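Local coordinates for urocanate hydratase (Paenibacillus sp. Soil724D2, PDB 7NED), which probably hydrates thiourocanate in bacterial ergothioneine catabolism, as an NAD+-dependent member of the urocanase family, at residues I348-D362 with L424-D436. Residues are numbered along the deposited sequence; the frame is centred on the assembly and turned at random.
With URO ((2E)-3-(1H-imidazol-4-yl)acrylic acid), chain B.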
loop_
_atom_site.group_PDB
_atom_site.type_symbol
_atom_site.label_atom_id
_atom_site.label_comp_id
_atom_site.label_asym_id
_atom_site.label_seq_id
_atom_site.Cartn_x
_atom_site.Cartn_y
_atom_site.Cartn_z
ATOM N N ILE A 348 -3.017 22.710 0.912
ATOM C CA ILE A 348 -4.389 23.205 0.798
ATOM C C ILE A 348 -5.180 22.197 -0.023
ATOM O O ILE A 348 -4.771 21.813 -1.130
ATOM C CB ILE A 348 -4.406 24.602 0.163
ATOM C CG1 ILE A 348 -3.528 25.559 0.979
ATOM C CG2 ILE A 348 -5.866 25.134 0.083
ATOM C CD1 ILE A 348 -3.043 26.802 0.224
ATOM N N GLY A 349 -6.294 21.722 0.518
ATOM C CA GLY A 349 -6.976 20.643 -0.152
ATOM C C GLY A 349 -8.422 20.493 0.240
ATOM O O GLY A 349 -8.939 21.260 1.049
ATOM N N PRO A 350 -9.097 19.474 -0.324
ATOM C CA PRO A 350 -10.576 19.383 -0.274
ATOM C C PRO A 350 -11.144 18.903 1.055
ATOM O O PRO A 350 -11.851 17.897 1.144
ATOM C CB PRO A 350 -10.885 18.426 -1.434
ATOM C CG PRO A 350 -9.602 17.623 -1.630
ATOM C CD PRO A 350 -8.534 18.640 -1.403
ATOM N N PHE A 351 -10.922 19.707 2.091
ATOM C CA PHE A 351 -11.403 19.388 3.427
ATOM C C PHE A 351 -12.919 19.579 3.482
ATOM O O PHE A 351 -13.467 20.437 2.797
ATOM C CB PHE A 351 -10.605 20.251 4.416
ATOM C CG PHE A 351 -10.877 19.971 5.853
ATOM C CD1 PHE A 351 -10.415 18.735 6.366
ATOM C CD2 PHE A 351 -11.053 21.000 6.749
ATOM C CE1 PHE A 351 -10.512 18.417 7.703
ATOM C CE2 PHE A 351 -11.092 20.722 8.119
ATOM C CZ PHE A 351 -10.808 19.418 8.607
ATOM N N ARG A 352 -13.609 18.723 4.220
ATOM C CA ARG A 352 -15.071 18.751 4.209
ATOM C C ARG A 352 -15.572 18.313 5.575
ATOM O O ARG A 352 -14.853 17.679 6.346
ATOM C CB ARG A 352 -15.620 17.840 3.102
ATOM C CG ARG A 352 -15.118 16.374 3.290
ATOM C CD ARG A 352 -15.400 15.468 2.096
ATOM N NE ARG A 352 -14.810 15.935 0.829
ATOM C CZ ARG A 352 -14.927 15.275 -0.321
ATOM N NH1 ARG A 352 -15.568 14.104 -0.360
ATOM N NH2 ARG A 352 -14.433 15.787 -1.444
ATOM N N TRP A 353 -16.826 18.632 5.874
ATOM C CA TRP A 353 -17.388 18.226 7.149
ATOM C C TRP A 353 -18.875 17.984 6.979
ATOM O O TRP A 353 -19.495 18.491 6.055
ATOM C CB TRP A 353 -17.109 19.265 8.242
ATOM C CG TRP A 353 -17.355 20.678 7.831
ATOM C CD1 TRP A 353 -18.465 21.425 8.110
ATOM C CD2 TRP A 353 -16.456 21.543 7.122
ATOM N NE1 TRP A 353 -18.306 22.690 7.628
ATOM C CE2 TRP A 353 -17.098 22.786 6.994
ATOM C CE3 TRP A 353 -15.172 21.377 6.569
ATOM C CZ2 TRP A 353 -16.522 23.866 6.333
ATOM C CZ3 TRP A 353 -14.585 22.461 5.907
ATOM C CH2 TRP A 353 -15.259 23.690 5.800
ATOM N N VAL A 354 -19.428 17.152 7.849
ATOM C CA VAL A 354 -20.813 16.711 7.734
ATOM C C VAL A 354 -21.516 16.913 9.063
ATOM O O VAL A 354 -21.000 16.499 10.105
ATOM C CB VAL A 354 -20.884 15.238 7.309
ATOM C CG1 VAL A 354 -22.347 14.719 7.303
ATOM C CG2 VAL A 354 -20.251 15.081 5.917
ATOM N N ALA A 355 -22.713 17.508 9.020
ATOM C CA ALA A 355 -23.508 17.702 10.236
ATOM C C ALA A 355 -24.272 16.408 10.505
ATOM O O ALA A 355 -25.328 16.167 9.926
ATOM C CB ALA A 355 -24.463 18.879 10.062
ATOM N N LEU A 356 -23.729 15.554 11.373
ATOM C CA LEU A 356 -24.351 14.259 11.635
ATOM C C LEU A 356 -25.734 14.388 12.269
ATOM O O LEU A 356 -26.543 13.446 12.184
ATOM C CB LEU A 356 -23.436 13.445 12.538
ATOM C CG LEU A 356 -22.078 13.184 11.878
ATOM C CD1 LEU A 356 -20.990 12.898 12.929
ATOM C CD2 LEU A 356 -22.167 12.038 10.883
ATOM N N SER A 357 -26.023 15.521 12.913
ATOM C CA SER A 357 -27.376 15.704 13.444
ATOM C C SER A 357 -28.422 15.728 12.336
ATOM O O SER A 357 -29.600 15.440 12.592
ATOM C CB SER A 357 -27.452 16.986 14.265
ATOM O OG SER A 357 -27.329 18.149 13.443
ATOM N N GLY A 358 -28.010 16.039 11.114
ATOM C CA GLY A 358 -28.927 16.282 10.025
ATOM C C GLY A 358 -29.424 17.704 9.933
ATOM O O GLY A 358 -30.215 17.996 9.028
ATOM N N GLU A 359 -28.980 18.597 10.823
ATOM C CA GLU A 359 -29.477 19.975 10.881
ATOM C C GLU A 359 -28.600 20.894 10.036
ATOM O O GLU A 359 -27.409 21.065 10.318
ATOM C CB GLU A 359 -29.529 20.495 12.324
ATOM C CG GLU A 359 -30.568 19.806 13.197
ATOM C CD GLU A 359 -31.970 20.017 12.621
ATOM O OE1 GLU A 359 -32.365 21.188 12.475
ATOM O OE2 GLU A 359 -32.640 19.027 12.262
ATOM N N LEU A 360 -29.214 21.525 9.035
ATOM C CA LEU A 360 -28.504 22.504 8.217
ATOM C C LEU A 360 -27.998 23.675 9.051
ATOM O O LEU A 360 -26.985 24.304 8.704
ATOM C CB LEU A 360 -29.437 22.978 7.101
ATOM C CG LEU A 360 -28.940 24.108 6.200
ATOM C CD1 LEU A 360 -27.684 23.601 5.425
ATOM C CD2 LEU A 360 -30.064 24.451 5.264
ATOM N N SER A 361 -28.694 23.996 10.149
ATOM C CA SER A 361 -28.249 25.099 10.995
ATOM C C SER A 361 -26.848 24.853 11.519
ATOM O O SER A 361 -26.091 25.809 11.770
ATOM C CB SER A 361 -29.217 25.310 12.161
ATOM O OG SER A 361 -29.389 24.142 12.939
ATOM N N ASP A 362 -26.484 23.582 11.690
ATOM C CA ASP A 362 -25.119 23.263 12.122
ATOM C C ASP A 362 -24.101 23.700 11.074
ATOM O O ASP A 362 -23.115 24.380 11.390
ATOM C CB ASP A 362 -24.986 21.766 12.398
ATOM C CG ASP A 362 -25.558 21.355 13.746
ATOM O OD1 ASP A 362 -25.992 22.244 14.518
ATOM O OD2 ASP A 362 -25.571 20.124 14.031
ATOM N N LEU A 424 -23.506 23.675 18.385
ATOM C CA LEU A 424 -23.971 22.810 17.313
ATOM C C LEU A 424 -24.852 21.746 17.949
ATOM O O LEU A 424 -24.627 21.356 19.089
ATOM C CB LEU A 424 -22.782 22.155 16.566
ATOM C CG LEU A 424 -21.838 23.180 15.931
ATOM C CD1 LEU A 424 -20.476 22.588 15.511
ATOM C CD2 LEU A 424 -22.514 23.806 14.754
ATOM N N GLN A 425 -25.835 21.260 17.200
ATOM C CA GLN A 425 -26.815 20.344 17.771
ATOM C C GLN A 425 -26.223 18.973 18.016
ATOM O O GLN A 425 -26.681 18.248 18.906
ATOM C CB GLN A 425 -28.006 20.184 16.828
ATOM C CG GLN A 425 -28.730 21.458 16.532
ATOM C CD GLN A 425 -30.023 21.625 17.294
ATOM O OE1 GLN A 425 -30.320 20.885 18.238
ATOM N NE2 GLN A 425 -30.798 22.623 16.889
ATOM N N GLY A 426 -25.262 18.573 17.199
ATOM C CA GLY A 426 -24.728 17.237 17.255
ATOM C C GLY A 426 -23.320 17.222 16.713
ATOM O O GLY A 426 -22.811 18.227 16.200
ATOM N N PRO A 427 -22.673 16.065 16.783
ATOM C CA PRO A 427 -21.277 15.975 16.348
ATOM C C PRO A 427 -21.095 16.237 14.863
ATOM O O PRO A 427 -22.020 16.155 14.056
ATOM C CB PRO A 427 -20.884 14.528 16.701
ATOM C CG PRO A 427 -21.828 14.173 17.821
ATOM C CD PRO A 427 -23.136 14.827 17.418
ATOM N N ILE A 428 -19.847 16.511 14.504
ATOM C CA ILE A 428 -19.480 16.865 13.138
ATOM C C ILE A 428 -18.405 15.891 12.675
ATOM O O ILE A 428 -17.436 15.629 13.400
ATOM C CB ILE A 428 -18.972 18.317 13.039
ATOM C CG1 ILE A 428 -20.027 19.306 13.565
ATOM C CG2 ILE A 428 -18.486 18.625 11.619
ATOM C CD1 ILE A 428 -21.297 19.401 12.679
ATOM N N ALA A 429 -18.566 15.356 11.482
ATOM C CA ALA A 429 -17.535 14.493 10.919
ATOM C C ALA A 429 -16.696 15.319 9.964
ATOM O O ALA A 429 -17.239 16.121 9.199
ATOM C CB ALA A 429 -18.153 13.305 10.185
ATOM N N PHE A 430 -15.373 15.142 10.031
ATOM C CA PHE A 430 -14.429 15.805 9.141
ATOM C C PHE A 430 -13.775 14.779 8.226
ATOM O O PHE A 430 -13.402 13.685 8.660
ATOM C CB PHE A 430 -13.340 16.529 9.926
ATOM C CG PHE A 430 -13.805 17.808 10.562
ATOM C CD1 PHE A 430 -14.275 17.824 11.877
ATOM C CD2 PHE A 430 -13.799 19.004 9.819
ATOM C CE1 PHE A 430 -14.717 19.042 12.448
ATOM C CE2 PHE A 430 -14.213 20.178 10.375
ATOM C CZ PHE A 430 -14.698 20.195 11.690
ATOM N N SER A 431 -13.623 15.128 6.960
ATOM C CA SER A 431 -12.864 14.219 6.105
ATOM C C SER A 431 -12.328 15.037 4.938
ATOM O O SER A 431 -12.128 16.254 5.057
ATOM C CB SER A 431 -13.730 13.020 5.681
ATOM O OG SER A 431 -12.972 12.070 4.908
ATOM N N ARG A 432 -12.050 14.368 3.829
ATOM C CA ARG A 432 -11.553 15.076 2.673
ATOM C C ARG A 432 -11.591 14.102 1.512
ATOM O O ARG A 432 -11.726 12.890 1.691
ATOM C CB ARG A 432 -10.134 15.608 2.899
ATOM C CG ARG A 432 -9.148 14.471 3.399
ATOM C CD ARG A 432 -7.646 14.776 3.127
ATOM N NE ARG A 432 -6.788 13.762 3.763
ATOM C CZ ARG A 432 -6.569 12.538 3.268
ATOM N NH1 ARG A 432 -7.146 12.179 2.130
ATOM N NH2 ARG A 432 -5.765 11.671 3.916
ATOM N N ASP A 433 -11.488 14.651 0.316
ATOM C CA ASP A 433 -11.204 13.789 -0.818
ATOM C C ASP A 433 -9.808 13.203 -0.654
ATOM O O ASP A 433 -9.003 13.694 0.145
ATOM C CB ASP A 433 -11.302 14.578 -2.131
ATOM C CG ASP A 433 -11.381 13.659 -3.357
ATOM O OD1 ASP A 433 -11.503 12.413 -3.200
ATOM O OD2 ASP A 433 -11.337 14.185 -4.479
ATOM N N HIS A 434 -9.495 12.175 -1.449
ATOM C CA HIS A 434 -8.111 11.670 -1.425
ATOM C C HIS A 434 -7.201 12.487 -2.313
ATOM O O HIS A 434 -5.977 12.306 -2.255
ATOM C CB HIS A 434 -8.039 10.212 -1.870
ATOM C CG HIS A 434 -8.809 9.278 -0.991
ATOM N ND1 HIS A 434 -8.624 7.914 -1.036
ATOM C CD2 HIS A 434 -9.771 9.501 -0.060
ATOM C CE1 HIS A 434 -9.417 7.333 -0.148
ATOM N NE2 HIS A 434 -10.126 8.272 0.456
ATOM N N LEU A 435 -7.778 13.387 -3.123
ATOM C CA LEU A 435 -7.006 14.297 -3.971
ATOM C C LEU A 435 -6.425 15.359 -3.046
ATOM O O LEU A 435 -6.971 16.452 -2.879
ATOM C CB LEU A 435 -7.897 14.908 -5.061
ATOM C CG LEU A 435 -7.160 15.679 -6.167
ATOM C CD1 LEU A 435 -6.567 14.728 -7.225
ATOM C CD2 LEU A 435 -8.120 16.747 -6.764
ATOM N N ASP A 436 -5.366 15.018 -2.336
ATOM C CA ASP A 436 -4.786 15.874 -1.305
ATOM C C ASP A 436 -3.288 15.550 -1.240
ATOM O O ASP A 436 -2.887 14.466 -1.570
ATOM C CB ASP A 436 -5.501 15.616 0.023
ATOM C CG ASP A 436 -5.286 16.716 1.103
ATOM O OD1 ASP A 436 -5.319 17.860 0.805
ATOM O OD2 ASP A 436 -5.143 16.395 2.254
HETATM O OAA URO B . -15.142 14.343 -3.513
HETATM C CAI URO B . -15.343 13.057 -3.518
HETATM O OAB URO B . -16.024 12.513 -2.742
HETATM C CAC URO B . -14.659 12.223 -4.520
HETATM C CAD URO B . -13.864 12.779 -5.396
HETATM C CAJ URO B . -13.299 11.829 -6.280
HETATM C CAF URO B . -12.677 12.058 -7.472
HETATM N NAH URO B . -12.429 10.880 -8.126
HETATM C CAE URO B . -12.893 9.948 -7.325
HETATM N NAG URO B . -13.430 10.469 -6.199
HETATM O O HOH W 1 -3.462 19.279 -0.442
HETATM O O HOH W 2 -24.319 17.725 13.416
HETATM O O HOH W 3 -31.562 23.065 14.325
#
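Two neighbouring strands of the urocanase C-terminal region, 351-355 and 428-432, pair antiparallel within a mixed sheet that also takes in strands from the N-terminal region, and Arg352 and Asp433 carry their contact into the urocanate pocket. Arg352 and Ser431 form a hydrogen-bonded pair, with Ser431 N to Arg352 O at 2.9 Å; Val354 and Ala429 repeat it. With chi3 bent to 58°, the Arg352 chain passes over the backbone of Ser431 and Arg432, and Asp433 N lies 3.4 Å above one guanidinium face, toward its rim. Arg352 NH1 and NH2 grip both carboxylate oxygens of urocanate, NH1 to OAB at 2.9 Å (171°) and NH2 to OAA at 2.6 Å. The Asp433 carboxylate flanks the ligand's acrylate chain, OD2 lying 3.0 Å from CAD. Replacing Arg352 by an alanine would take away both N-H donors, and is likely to leave the urocanate carboxylate without this paired grip and its countercharge. On the other face Phe351, Trp353 and Phe430 cluster: the two phenyl rings are near parallel but slid apart, Phe351 CZ 3.3 Å from Phe430 CD2, while Trp353 CB makes an off-centre CH-pi contact with the Phe430 ring. Farther along, Asp362 OD1 accepts Gln425 N at 2.9 Å, tying the start of helix 360-373 to the segment leading into strand 428-432. Helices 360-373 and 407-420 cover the aromatic face, and strands 398-400 and 490-498 flank the pair within the sheet.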